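Local coordinates for DNA repair protein RAD7 (Saccharomyces cerevisiae, PDB 5ZB2) that serves in the yeast global genome repair complex, promoting nucleotide excision repair of damage in nontranscribing DNA, interacts with Elc1 and has a leucine-rich repeat domain, at residues K77-S82 with T103-Q108; E157-N162 with L182-L187; R325-N330 with T349-G354. One frame throughout, in Å; residues are numbered along the deposited sequence.

Contact 1 (K77-S82 with T103-Q108)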
ATOM      1  N   LYS A  77     -15.219 -11.254  14.276  1.00 55.73           N
ATOM      2  CA  LYS A  77     -14.790 -10.384  15.367  1.00 52.40           C
ATOM      3  C   LYS A  77     -13.452 -10.784  15.966  1.00 48.98           C
ATOM      4  O   LYS A  77     -12.672  -9.912  16.351  1.00 44.39           O
ATOM      5  CB  LYS A  77     -15.853 -10.369  16.471  1.00 57.64           C
ATOM      6  CG  LYS A  77     -17.165  -9.719  16.047  1.00 61.64           C
ATOM      7  CD  LYS A  77     -18.353 -10.279  16.812  1.00 76.40           C
ATOM      8  CE  LYS A  77     -18.287  -9.950  18.294  1.00 77.16           C
ATOM      9  NZ  LYS A  77     -18.442  -8.492  18.553  1.00 83.51           N
ATOM     10  N   ARG A  78     -13.165 -12.079  16.052  1.00 51.23           N
ATOM     11  CA  ARG A  78     -11.922 -12.583  16.621  1.00 51.15           C
ATOM     12  C   ARG A  78     -11.185 -13.376  15.551  1.00 45.73           C
ATOM     13  O   ARG A  78     -11.687 -14.399  15.077  1.00 47.31           O
ATOM     14  CB  ARG A  78     -12.198 -13.454  17.848  1.00 54.74           C
ATOM     15  CG  ARG A  78     -12.987 -12.741  18.942  1.00 63.26           C
ATOM     16  CD  ARG A  78     -13.288 -13.665  20.110  1.00 75.10           C
ATOM     17  NE  ARG A  78     -14.094 -14.815  19.707  1.00 91.57           N
ATOM     18  CZ  ARG A  78     -14.432 -15.817  20.515  1.00106.89           C
ATOM     19  NH1 ARG A  78     -14.035 -15.821  21.781  1.00120.15           N
ATOM     20  NH2 ARG A  78     -15.169 -16.819  20.055  1.00104.80           N
ATOM     21  N   LEU A  79     -10.001 -12.901  15.176  1.00 42.93           N
ATOM     22  CA  LEU A  79      -9.189 -13.529  14.142  1.00 41.73           C
ATOM     23  C   LEU A  79      -7.812 -13.852  14.700  1.00 40.49           C
ATOM     24  O   LEU A  79      -7.193 -13.014  15.366  1.00 38.35           O
ATOM     25  CB  LEU A  79      -9.059 -12.616  12.914  1.00 40.81           C
ATOM     26  CG  LEU A  79      -8.169 -13.140  11.784  1.00 39.46           C
ATOM     27  CD1 LEU A  79      -8.724 -14.434  11.201  1.00 40.28           C
ATOM     28  CD2 LEU A  79      -8.008 -12.081  10.700  1.00 38.75           C
ATOM     29  N   THR A  80      -7.335 -15.064  14.416  1.00 35.55           N
ATOM     30  CA  THR A  80      -6.004 -15.514  14.801  1.00 38.10           C
ATOM     31  C   THR A  80      -5.274 -16.005  13.559  1.00 36.71           C
ATOM     32  O   THR A  80      -5.806 -16.829  12.810  1.00 34.79           O
ATOM     33  CB  THR A  80      -6.075 -16.640  15.847  1.00 38.98           C
ATOM     34  OG1 THR A  80      -6.669 -16.142  17.049  1.00 42.80           O
ATOM     35  CG2 THR A  80      -4.687 -17.193  16.166  1.00 37.06           C
ATOM     36  N   PHE A  81      -4.063 -15.486  13.343  1.00 36.99           N
ATOM     37  CA  PHE A  81      -3.159 -15.947  12.288  1.00 36.75           C
ATOM     38  C   PHE A  81      -1.928 -16.533  12.968  1.00 36.02           C
ATOM     39  O   PHE A  81      -1.174 -15.805  13.623  1.00 36.24           O
ATOM     40  CB  PHE A  81      -2.755 -14.807  11.347  1.00 38.03           C
ATOM     41  CG  PHE A  81      -3.800 -14.428  10.323  1.00 38.03           C
ATOM     42  CD1 PHE A  81      -4.876 -15.255  10.039  1.00 38.36           C
ATOM     43  CD2 PHE A  81      -3.677 -13.238   9.620  1.00 38.56           C
ATOM     44  CE1 PHE A  81      -5.814 -14.892   9.084  1.00 40.05           C
ATOM     45  CE2 PHE A  81      -4.609 -12.873   8.668  1.00 39.70           C
ATOM     46  CZ  PHE A  81      -5.679 -13.701   8.399  1.00 39.97           C
ATOM     47  N   SER A  82      -1.715 -17.842  12.803  1.00 37.20           N
ATOM     48  CA  SER A  82      -0.637 -18.524  13.511  1.00 37.67           C
ATOM     49  C   SER A  82       0.732 -18.306  12.874  1.00 38.38           C
ATOM     50  O   SER A  82       1.747 -18.457  13.561  1.00 35.66           O
ATOM     51  CB  SER A  82      -0.930 -20.025  13.592  1.00 42.42           C
ATOM     52  OG  SER A  82      -2.090 -20.269  14.372  1.00 50.84           O
ATOM     53  N   THR A 103     -12.522  -7.122  16.973  1.00 42.54           N
ATOM     54  CA  THR A 103     -12.269  -6.734  18.352  1.00 42.54           C
ATOM     55  C   THR A 103     -11.045  -7.412  18.944  1.00 41.26           C
ATOM     56  O   THR A 103     -10.426  -6.855  19.853  1.00 40.35           O
ATOM     57  CB  THR A 103     -13.482  -7.062  19.235  1.00 44.14           C
ATOM     58  OG1 THR A 103     -13.691  -8.482  19.257  1.00 45.26           O
ATOM     59  CG2 THR A 103     -14.728  -6.380  18.703  1.00 45.94           C
ATOM     60  N   GLU A 104     -10.682  -8.591  18.448  1.00 39.46           N
ATOM     61  CA  GLU A 104      -9.525  -9.332  18.927  1.00 42.29           C
ATOM     62  C   GLU A 104      -8.732  -9.808  17.724  1.00 39.86           C
ATOM     63  O   GLU A 104      -9.299 -10.404  16.801  1.00 38.94           O
ATOM     64  CB  GLU A 104      -9.946 -10.524  19.790  1.00 43.73           C
ATOM     65  CG  GLU A 104     -10.922 -10.153  20.898  1.00 48.62           C
ATOM     66  CD  GLU A 104     -11.186 -11.295  21.856  1.00 52.87           C
ATOM     67  OE1 GLU A 104     -10.681 -12.415  21.612  1.00 53.34           O
ATOM     68  OE2 GLU A 104     -11.899 -11.067  22.855  1.00 60.03           O
ATOM     69  N   LEU A 105      -7.428  -9.545  17.733  1.00 38.89           N
ATOM     70  CA  LEU A 105      -6.560  -9.906  16.621  1.00 37.49           C
ATOM     71  C   LEU A 105      -5.253 -10.455  17.165  1.00 36.05           C
ATOM     72  O   LEU A 105      -4.629  -9.840  18.035  1.00 33.98           O
ATOM     73  CB  LEU A 105      -6.292  -8.700  15.712  1.00 36.03           C
ATOM     74  CG  LEU A 105      -5.429  -8.963  14.475  1.00 34.71           C
ATOM     75  CD1 LEU A 105      -6.119  -9.924  13.519  1.00 35.36           C
ATOM     76  CD2 LEU A 105      -5.116  -7.654  13.782  1.00 36.08           C
ATOM     77  N   SER A 106      -4.849 -11.614  16.656  1.00 35.68           N
ATOM     78  CA  SER A 106      -3.590 -12.239  17.029  1.00 36.40           C
ATOM     79  C   SER A 106      -2.768 -12.449  15.768  1.00 35.51           C
ATOM     80  O   SER A 106      -3.196 -13.173  14.862  1.00 33.79           O
ATOM     81  CB  SER A 106      -3.825 -13.565  17.750  1.00 35.64           C
ATOM     82  OG  SER A 106      -2.591 -14.196  18.044  1.00 35.66           O
ATOM     83  N   LEU A 107      -1.594 -11.821  15.716  1.00 33.59           N
ATOM     84  CA  LEU A 107      -0.680 -11.901  14.576  1.00 35.78           C
ATOM     85  C   LEU A 107       0.611 -12.550  15.064  1.00 33.85           C
ATOM     86  O   LEU A 107       1.453 -11.890  15.683  1.00 34.53           O
ATOM     87  CB  LEU A 107      -0.420 -10.515  13.982  1.00 35.32           C
ATOM     88  CG  LEU A 107      -1.659  -9.727  13.548  1.00 36.43           C
ATOM     89  CD1 LEU A 107      -1.291  -8.331  13.041  1.00 32.55           C
ATOM     90  CD2 LEU A 107      -2.435 -10.489  12.483  1.00 36.55           C
ATOM     91  N   GLN A 108       0.766 -13.839  14.789  1.00 34.75           N
ATOM     92  CA  GLN A 108       1.918 -14.606  15.246  1.00 35.64           C
ATOM     93  C   GLN A 108       2.924 -14.734  14.107  1.00 33.72           C
ATOM     94  O   GLN A 108       2.554 -15.063  12.976  1.00 32.20           O
ATOM     95  CB  GLN A 108       1.486 -15.988  15.740  1.00 36.91           C
ATOM     96  CG  GLN A 108       0.389 -15.964  16.810  1.00 37.17           C
ATOM     97  CD  GLN A 108       0.854 -15.358  18.125  1.00 38.54           C
ATOM     98  OE1 GLN A 108       1.820 -15.819  18.732  1.00 37.11           O
ATOM     99  NE2 GLN A 108       0.162 -14.318  18.571  1.00 37.46           N
TER
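Glu104 lies alongside Arg78 on neighbouring parallel strands, the two side chains running out together from the sheet, and it is the aliphatic part of the arginine that the glutamate touches. Starting at the root, Glu104 CB sits 3.9 Å from Arg78 CG, and Glu104 CG packs on that same methylene. The carboxylate carbon reaches both CG and CD of Arg78; at the tip Glu104 OE1 ends 3.3 Å from Arg78 CD, and Glu104 OE2 stands off at 4.0 Å from the same carbon. With CG of each residue placed beside its own backbone N (chi1 -51° in Glu104, -57° in Arg78), the chains leave their strands in step; the arginine then bends at chi3. Arg78 NE stays 4.6 Å from Glu104 OE1, too far for a salt bridge, and Arg78 is not firmly placed.

These are adjacent strands on the concave side of a leucine-rich repeat solenoid, joined through helix 89-98. Arg78, Thr80, Glu104 and Ser106 line one face; Leu79, Phe81, Leu105 and Leu107 fill the other, toward the helices. There Leu79 CD2 meets Leu105 CD1 at 4.0 Å, while Leu79 CG stands over a face of the Phe81 ring, offset toward its rim. Phe71 packs edge-to-face with that ring.

Lys77 O accepts from Thr103 N at 2.9 Å and also from Glu104 N. Donor and acceptor then swap between strands: Leu79 N to Glu104 O, Ser106 N to Leu79 O, Phe81 N to Ser106 O, Gln108 N to Phe81 O. Gln108 bends at chi2, and its NE2 bonds to Ser106 OG at 2.8 Å and to Asn132 OD1 on the next strand.

Contact 2 (E157-N162 with L182-L187)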
ATOM      1  N   GLU A 157      -6.334  -6.019  26.253  1.00 37.44           N
ATOM      2  CA  GLU A 157      -5.513  -7.223  26.199  1.00 38.27           C
ATOM      3  C   GLU A 157      -4.336  -6.969  25.272  1.00 38.09           C
ATOM      4  O   GLU A 157      -4.529  -6.612  24.105  1.00 36.03           O
ATOM      5  CB  GLU A 157      -6.335  -8.423  25.717  1.00 38.37           C
ATOM      6  CG  GLU A 157      -5.558  -9.715  25.642  1.00 40.11           C
ATOM      7  CD  GLU A 157      -6.459 -10.927  25.498  1.00 44.20           C
ATOM      8  OE1 GLU A 157      -7.277 -10.953  24.554  1.00 44.40           O
ATOM      9  OE2 GLU A 157      -6.356 -11.849  26.335  1.00 49.60           O
ATOM     10  N   PHE A 158      -3.121  -7.146  25.786  1.00 36.56           N
ATOM     11  CA  PHE A 158      -1.916  -6.945  24.992  1.00 36.82           C
ATOM     12  C   PHE A 158      -0.900  -8.018  25.348  1.00 37.10           C
ATOM     13  O   PHE A 158      -0.501  -8.138  26.512  1.00 34.61           O
ATOM     14  CB  PHE A 158      -1.327  -5.549  25.218  1.00 35.66           C
ATOM     15  CG  PHE A 158      -0.168  -5.227  24.315  1.00 34.84           C
ATOM     16  CD1 PHE A 158      -0.367  -5.011  22.959  1.00 35.33           C
ATOM     17  CD2 PHE A 158       1.120  -5.142  24.818  1.00 34.62           C
ATOM     18  CE1 PHE A 158       0.694  -4.720  22.121  1.00 34.00           C
ATOM     19  CE2 PHE A 158       2.190  -4.849  23.983  1.00 33.18           C
ATOM     20  CZ  PHE A 158       1.972  -4.635  22.634  1.00 33.05           C
ATOM     21  N   HIS A 159      -0.503  -8.801  24.345  1.00 35.48           N
ATOM     22  CA  HIS A 159       0.578  -9.771  24.459  1.00 36.77           C
ATOM     23  C   HIS A 159       1.574  -9.499  23.344  1.00 35.76           C
ATOM     24  O   HIS A 159       1.190  -9.434  22.171  1.00 35.18           O
ATOM     25  CB  HIS A 159       0.058 -11.211  24.359  1.00 37.54           C
ATOM     26  CG  HIS A 159      -0.895 -11.590  25.448  1.00 44.71           C
ATOM     27  ND1 HIS A 159      -0.662 -12.644  26.307  1.00 41.39           N
ATOM     28  CD2 HIS A 159      -2.083 -11.058  25.821  1.00 43.47           C
ATOM     29  CE1 HIS A 159      -1.664 -12.743  27.162  1.00 42.32           C
ATOM     30  NE2 HIS A 159      -2.539 -11.792  26.890  1.00 41.43           N
ATOM     31  N   ILE A 160       2.846  -9.324  23.707  1.00 34.00           N
ATOM     32  CA  ILE A 160       3.919  -9.145  22.736  1.00 34.62           C
ATOM     33  C   ILE A 160       5.054 -10.104  23.073  1.00 36.30           C
ATOM     34  O   ILE A 160       5.349 -10.346  24.250  1.00 34.72           O
ATOM     35  CB  ILE A 160       4.422  -7.687  22.693  1.00 36.06           C
ATOM     36  CG1 ILE A 160       5.581  -7.570  21.695  1.00 36.44           C
ATOM     37  CG2 ILE A 160       4.832  -7.217  24.085  1.00 34.03           C
ATOM     38  CD1 ILE A 160       5.940  -6.157  21.346  1.00 37.15           C
ATOM     39  N   SER A 161       5.700 -10.640  22.038  1.00 33.08           N
ATOM     40  CA  SER A 161       6.739 -11.641  22.225  1.00 35.28           C
ATOM     41  C   SER A 161       7.816 -11.486  21.159  1.00 33.28           C
ATOM     42  O   SER A 161       7.572 -10.971  20.065  1.00 31.45           O
ATOM     43  CB  SER A 161       6.161 -13.060  22.172  1.00 36.54           C
ATOM     44  OG  SER A 161       5.082 -13.208  23.078  1.00 45.53           O
ATOM     45  N   ASN A 162       9.022 -11.943  21.505  1.00 30.55           N
ATOM     46  CA  ASN A 162      10.119 -12.142  20.556  1.00 35.17           C
ATOM     47  C   ASN A 162      10.501 -10.850  19.825  1.00 33.87           C
ATOM     48  O   ASN A 162      10.435 -10.754  18.598  1.00 31.08           O
ATOM     49  CB  ASN A 162       9.763 -13.248  19.556  1.00 33.24           C
ATOM     50  CG  ASN A 162       9.911 -14.628  20.151  1.00 34.69           C
ATOM     51  OD1 ASN A 162      10.933 -14.945  20.753  1.00 32.73           O
ATOM     52  ND2 ASN A 162       8.885 -15.455  20.000  1.00 36.16           N
ATOM     53  N   LEU A 182      -6.091  -2.564  31.122  1.00 39.55           N
ATOM     54  CA  LEU A 182      -5.654  -3.927  30.845  1.00 38.77           C
ATOM     55  C   LEU A 182      -6.298  -4.919  31.806  1.00 38.60           C
ATOM     56  O   LEU A 182      -6.247  -4.745  33.029  1.00 39.28           O
ATOM     57  CB  LEU A 182      -4.133  -4.023  30.950  1.00 38.41           C
ATOM     58  CG  LEU A 182      -3.307  -3.336  29.860  1.00 36.90           C
ATOM     59  CD1 LEU A 182      -1.843  -3.337  30.251  1.00 36.43           C
ATOM     60  CD2 LEU A 182      -3.504  -4.021  28.508  1.00 38.36           C
ATOM     61  N   VAL A 183      -6.904  -5.965  31.247  1.00 36.40           N
ATOM     62  CA  VAL A 183      -7.306  -7.142  32.007  1.00 38.73           C
ATOM     63  C   VAL A 183      -6.508  -8.372  31.617  1.00 38.83           C
ATOM     64  O   VAL A 183      -6.698  -9.438  32.222  1.00 37.33           O
ATOM     65  CB  VAL A 183      -8.815  -7.419  31.863  1.00 40.02           C
ATOM     66  CG1 VAL A 183      -9.622  -6.325  32.548  1.00 41.72           C
ATOM     67  CG2 VAL A 183      -9.208  -7.543  30.399  1.00 39.11           C
ATOM     68  N   SER A 184      -5.617  -8.261  30.631  1.00 36.49           N
ATOM     69  CA  SER A 184      -4.810  -9.385  30.165  1.00 38.34           C
ATOM     70  C   SER A 184      -3.501  -8.844  29.608  1.00 37.21           C
ATOM     71  O   SER A 184      -3.509  -7.910  28.799  1.00 35.82           O
ATOM     72  CB  SER A 184      -5.560 -10.190  29.102  1.00 38.85           C
ATOM     73  OG  SER A 184      -4.708 -11.126  28.466  1.00 41.85           O
ATOM     74  N   LEU A 185      -2.381  -9.421  30.050  1.00 35.56           N
ATOM     75  CA  LEU A 185      -1.058  -8.934  29.682  1.00 36.18           C
ATOM     76  C   LEU A 185      -0.109 -10.107  29.471  1.00 35.68           C
ATOM     77  O   LEU A 185      -0.062 -11.037  30.282  1.00 33.23           O
ATOM     78  CB  LEU A 185      -0.487  -8.002  30.756  1.00 33.03           C
ATOM     79  CG  LEU A 185       0.936  -7.491  30.514  1.00 34.64           C
ATOM     80  CD1 LEU A 185       0.993  -6.572  29.290  1.00 35.50           C
ATOM     81  CD2 LEU A 185       1.458  -6.779  31.749  1.00 36.84           C
ATOM     82  N   GLY A 186       0.655 -10.044  28.381  1.00 34.85           N
ATOM     83  CA  GLY A 186       1.652 -11.052  28.085  1.00 35.81           C
ATOM     84  C   GLY A 186       3.000 -10.458  27.728  1.00 34.75           C
ATOM     85  O   GLY A 186       3.088  -9.547  26.898  1.00 33.62           O
ATOM     86  N   LEU A 187       4.057 -10.968  28.357  1.00 34.88           N
ATOM     87  CA  LEU A 187       5.426 -10.509  28.123  1.00 33.53           C
ATOM     88  C   LEU A 187       6.304 -11.745  28.018  1.00 35.82           C
ATOM     89  O   LEU A 187       6.557 -12.409  29.029  1.00 34.39           O
ATOM     90  CB  LEU A 187       5.910  -9.592  29.250  1.00 34.24           C
ATOM     91  CG  LEU A 187       5.044  -8.362  29.539  1.00 34.28           C
ATOM     92  CD1 LEU A 187       5.471  -7.675  30.837  1.00 36.51           C
ATOM     93  CD2 LEU A 187       5.106  -7.391  28.370  1.00 34.57           C
TER
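His159 lays one face of its imidazole over the backbone of the neighbouring strand, while an edge nitrogen reaches for Ser184. Gly186 N lies over the ring centre, 3.5 Å above the plane, and the carbonyl carbon of Leu185 lies over the same face, nearer the rim. Gly186 has no side chain, so the ring can settle close, with His159 ND1 3.3 Å from Gly186 CA. Placing CG beside the backbone N (chi1 -62°) swings the imidazole across to this position.

At its edge, His159 NE2 donates to Ser184 OG at 2.8 Å, nearly straight at 168° and with the oxygen close to the ring plane. Ser184 OG donates in turn to Glu157 OE2, also 2.8 Å away, on the anti lone pair of that oxygen. The buried serine hydroxyl is thus both acceptor and donor, and the chain of bonds helps fix the rotation of the three groups. The other carboxylate oxygen, Glu157 OE1, is hydrogen-bonded to Ser130 OG of the preceding strand, 130-134.

All this stands on the concave, strand-lined face of the leucine-rich repeat solenoid, where strands 157-161 and 184-188 run parallel with helix 168-178 between them in sequence. The opposite face of these strands is apolar. Leu182 CD2 touches Phe158 CB at 4.2 Å, and Ile160 CG2 lies 4.3 Å from Leu187 CD2. Phe148 meets the Phe158 ring edge-to-face, and Leu174 of helix 168-178 touches both Phe158 and Leu185. Between the two faces, Phe158 O receives Gly186 N at 2.9 Å, and Ile160 N bonds to Gly186 O.

Contact 3 (R325-N330 with T349-G354)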
ATOM      1  N   ARG A 325      -7.928 -30.881  30.561  1.00 51.76           N
ATOM      2  CA  ARG A 325      -7.914 -31.392  29.196  1.00 52.87           C
ATOM      3  C   ARG A 325      -6.513 -31.651  28.664  1.00 52.77           C
ATOM      4  O   ARG A 325      -6.346 -32.515  27.800  1.00 52.66           O
ATOM      5  CB  ARG A 325      -8.626 -30.414  28.250  1.00 56.77           C
ATOM      6  CG  ARG A 325      -9.970 -29.902  28.766  1.00 61.94           C
ATOM      7  CD  ARG A 325     -10.917 -31.034  29.124  1.00 76.33           C
ATOM      8  NE  ARG A 325     -12.107 -30.558  29.828  1.00 81.22           N
ATOM      9  CZ  ARG A 325     -13.288 -30.320  29.261  1.00 83.45           C
ATOM     10  NH1 ARG A 325     -13.472 -30.511  27.961  1.00 94.09           N
ATOM     11  NH2 ARG A 325     -14.295 -29.890  30.006  1.00 81.88           N
ATOM     12  N   SER A 326      -5.508 -30.925  29.155  1.00 50.19           N
ATOM     13  CA  SER A 326      -4.116 -31.200  28.827  1.00 48.42           C
ATOM     14  C   SER A 326      -3.267 -30.985  30.070  1.00 46.23           C
ATOM     15  O   SER A 326      -3.500 -30.045  30.837  1.00 46.43           O
ATOM     16  CB  SER A 326      -3.611 -30.314  27.677  1.00 49.05           C
ATOM     17  OG  SER A 326      -3.634 -28.946  28.026  1.00 54.03           O
ATOM     18  N   LEU A 327      -2.285 -31.863  30.263  1.00 44.19           N
ATOM     19  CA  LEU A 327      -1.423 -31.839  31.437  1.00 43.09           C
ATOM     20  C   LEU A 327      -0.002 -32.146  31.000  1.00 41.43           C
ATOM     21  O   LEU A 327       0.226 -33.112  30.265  1.00 42.82           O
ATOM     22  CB  LEU A 327      -1.892 -32.856  32.483  1.00 44.57           C
ATOM     23  CG  LEU A 327      -1.105 -32.919  33.794  1.00 42.23           C
ATOM     24  CD1 LEU A 327      -1.315 -31.656  34.617  1.00 42.50           C
ATOM     25  CD2 LEU A 327      -1.507 -34.148  34.588  1.00 41.20           C
ATOM     26  N   ASN A 328       0.950 -31.335  31.454  1.00 38.95           N
ATOM     27  CA  ASN A 328       2.348 -31.451  31.050  1.00 39.04           C
ATOM     28  C   ASN A 328       3.201 -31.709  32.285  1.00 36.70           C
ATOM     29  O   ASN A 328       3.385 -30.812  33.115  1.00 36.76           O
ATOM     30  CB  ASN A 328       2.806 -30.187  30.323  1.00 37.91           C
ATOM     31  CG  ASN A 328       4.223 -30.293  29.789  1.00 39.14           C
ATOM     32  OD1 ASN A 328       5.029 -31.097  30.267  1.00 36.97           O
ATOM     33  ND2 ASN A 328       4.537 -29.470  28.797  1.00 40.68           N
ATOM     34  N   LEU A 329       3.729 -32.930  32.397  1.00 33.81           N
ATOM     35  CA  LEU A 329       4.611 -33.326  33.488  1.00 36.60           C
ATOM     36  C   LEU A 329       6.046 -33.535  33.015  1.00 36.50           C
ATOM     37  O   LEU A 329       6.830 -34.215  33.689  1.00 35.95           O
ATOM     38  CB  LEU A 329       4.085 -34.602  34.148  1.00 37.11           C
ATOM     39  CG  LEU A 329       2.627 -34.564  34.618  1.00 37.35           C
ATOM     40  CD1 LEU A 329       2.189 -35.949  35.053  1.00 38.41           C
ATOM     41  CD2 LEU A 329       2.425 -33.558  35.752  1.00 35.66           C
ATOM     42  N   ASN A 330       6.404 -32.945  31.880  1.00 39.32           N
ATOM     43  CA  ASN A 330       7.682 -33.216  31.237  1.00 39.19           C
ATOM     44  C   ASN A 330       8.849 -32.944  32.176  1.00 38.88           C
ATOM     45  O   ASN A 330       8.944 -31.873  32.779  1.00 40.71           O
ATOM     46  CB  ASN A 330       7.807 -32.355  29.980  1.00 41.88           C
ATOM     47  CG  ASN A 330       9.051 -32.663  29.174  1.00 40.94           C
ATOM     48  OD1 ASN A 330      10.174 -32.404  29.606  1.00 39.43           O
ATOM     49  ND2 ASN A 330       8.852 -33.200  27.981  1.00 43.57           N
ATOM     50  N   THR A 349      -7.224 -35.164  27.385  1.00 55.62           N
ATOM     51  CA  THR A 349      -6.959 -35.589  26.015  1.00 56.88           C
ATOM     52  C   THR A 349      -5.483 -35.605  25.650  1.00 56.49           C
ATOM     53  O   THR A 349      -5.087 -36.411  24.803  1.00 56.21           O
ATOM     54  CB  THR A 349      -7.690 -34.679  25.014  1.00 58.51           C
ATOM     55  OG1 THR A 349      -7.087 -33.379  25.014  1.00 60.04           O
ATOM     56  CG2 THR A 349      -9.164 -34.554  25.375  1.00 57.25           C
ATOM     57  N   TYR A 350      -4.663 -34.746  26.257  1.00 53.35           N
ATOM     58  CA  TYR A 350      -3.238 -34.672  25.962  1.00 51.59           C
ATOM     59  C   TYR A 350      -2.440 -34.762  27.254  1.00 49.71           C
ATOM     60  O   TYR A 350      -2.777 -34.112  28.249  1.00 49.51           O
ATOM     61  CB  TYR A 350      -2.887 -33.369  25.227  1.00 52.81           C
ATOM     62  CG  TYR A 350      -1.405 -33.204  24.971  1.00 53.15           C
ATOM     63  CD1 TYR A 350      -0.800 -33.792  23.865  1.00 54.54           C
ATOM     64  CD2 TYR A 350      -0.609 -32.466  25.836  1.00 51.52           C
ATOM     65  CE1 TYR A 350       0.557 -33.648  23.629  1.00 55.08           C
ATOM     66  CE2 TYR A 350       0.750 -32.318  25.609  1.00 52.07           C
ATOM     67  CZ  TYR A 350       1.326 -32.910  24.504  1.00 54.76           C
ATOM     68  OH  TYR A 350       2.675 -32.765  24.273  1.00 54.98           O
ATOM     69  N   LEU A 351      -1.370 -35.554  27.232  1.00 48.01           N
ATOM     70  CA  LEU A 351      -0.532 -35.753  28.411  1.00 46.79           C
ATOM     71  C   LEU A 351       0.921 -35.839  27.974  1.00 47.34           C
ATOM     72  O   LEU A 351       1.290 -36.736  27.210  1.00 47.42           O
ATOM     73  CB  LEU A 351      -0.948 -37.017  29.171  1.00 46.72           C
ATOM     74  CG  LEU A 351      -0.174 -37.344  30.453  1.00 45.03           C
ATOM     75  CD1 LEU A 351      -0.346 -36.254  31.506  1.00 44.95           C
ATOM     76  CD2 LEU A 351      -0.609 -38.693  31.004  1.00 47.52           C
ATOM     77  N   ASP A 352       1.743 -34.912  28.463  1.00 44.64           N
ATOM     78  CA  ASP A 352       3.163 -34.854  28.128  1.00 45.25           C
ATOM     79  C   ASP A 352       3.950 -35.494  29.267  1.00 42.87           C
ATOM     80  O   ASP A 352       4.053 -34.922  30.357  1.00 40.03           O
ATOM     81  CB  ASP A 352       3.603 -33.409  27.895  1.00 43.92           C
ATOM     82  CG  ASP A 352       5.048 -33.295  27.429  1.00 44.99           C
ATOM     83  OD1 ASP A 352       5.816 -34.271  27.573  1.00 45.33           O
ATOM     84  OD2 ASP A 352       5.419 -32.216  26.928  1.00 44.79           O
ATOM     85  N   LEU A 353       4.501 -36.683  29.014  1.00 44.07           N
ATOM     86  CA  LEU A 353       5.317 -37.392  29.993  1.00 43.43           C
ATOM     87  C   LEU A 353       6.765 -37.523  29.541  1.00 44.80           C
ATOM     88  O   LEU A 353       7.474 -38.429  29.994  1.00 45.77           O
ATOM     89  CB  LEU A 353       4.728 -38.774  30.278  1.00 44.01           C
ATOM     90  CG  LEU A 353       3.296 -38.795  30.809  1.00 45.05           C
ATOM     91  CD1 LEU A 353       2.825 -40.224  30.993  1.00 47.83           C
ATOM     92  CD2 LEU A 353       3.173 -38.020  32.119  1.00 45.16           C
ATOM     93  N   GLY A 354       7.219 -36.633  28.666  1.00 45.36           N
ATOM     94  CA  GLY A 354       8.582 -36.679  28.180  1.00 48.01           C
ATOM     95  C   GLY A 354       9.603 -36.577  29.290  1.00 46.87           C
ATOM     96  O   GLY A 354       9.538 -35.671  30.128  1.00 44.26           O
TER
HETATM   97  O   HOH W   1       7.271 -30.190  26.922  1.00 49.48           O
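With CG opposite the backbone N in both Asn328 (chi1 -176°) and Asp352 (chi1 -175°), the amide and the carboxylate leave parallel strands side by side, their planes only 25° apart. Asn330 takes the same first torsion, but its amide comes across the carboxylate of Asp352 almost at right angles to it. Asn328 and Asn330 belong to one coil of the leucine-rich repeat solenoid and Asp352 to the next, just where the short strands give way to the loops that lead to the helices.

Each strand ends in an Asx turn: Asn328 OD1 accepts Asn330 N at 2.8 Å, and Asp352 OD1 accepts Gly354 N at 3.0 Å. The second strand end is tied to the first, because Asn330 ND2 also donates to Asp352 OD1, 3.2 Å away, on its syn side but tilted out of the carboxylate plane. Two donors therefore grip one oxygen of a buried carboxylate, which probably helps it stay ionised.

On the opposite side of the strands the leucines stand in matching pairs. Leu327 CB meets Leu351 CD1, and Leu329 CD1 packs on Leu353 CD2 at 3.7 Å, with Phe340 of helix 337-341 touching both Leu329 and Leu353. At the start of the segments Arg325 O collects three donors: Thr349 N at 2.8 Å, Thr349 OG1 and Tyr350 N. Further along, the Tyr350 ring turns an edge to Ser326 CB. The remaining carboxylate oxygen, Asp352 OD2, accepts from a water at 2.7 Å, and that same water takes a weak bond from Asn328 ND2.

All three contacts join neighbouring parallel strands of one curved solenoid and follow one another along the chain. Contacts 1 and 2 are close, their centres 13 Å apart and their nearest atoms about 5 Å, with strand 130-134 lying between them and hydrogen-bonded to both through its backbone. Contact 3 belongs to the later repeats, about 26 Å from contact 1 and 25 Å from contact 2 between centres, with nearest atoms about 16 Å away in each case. The side chain of Phe81 in contact 1 lies about 11 Å from a bound polyethylene glycol, whose pocket includes Gln24, His66 and Tyr120.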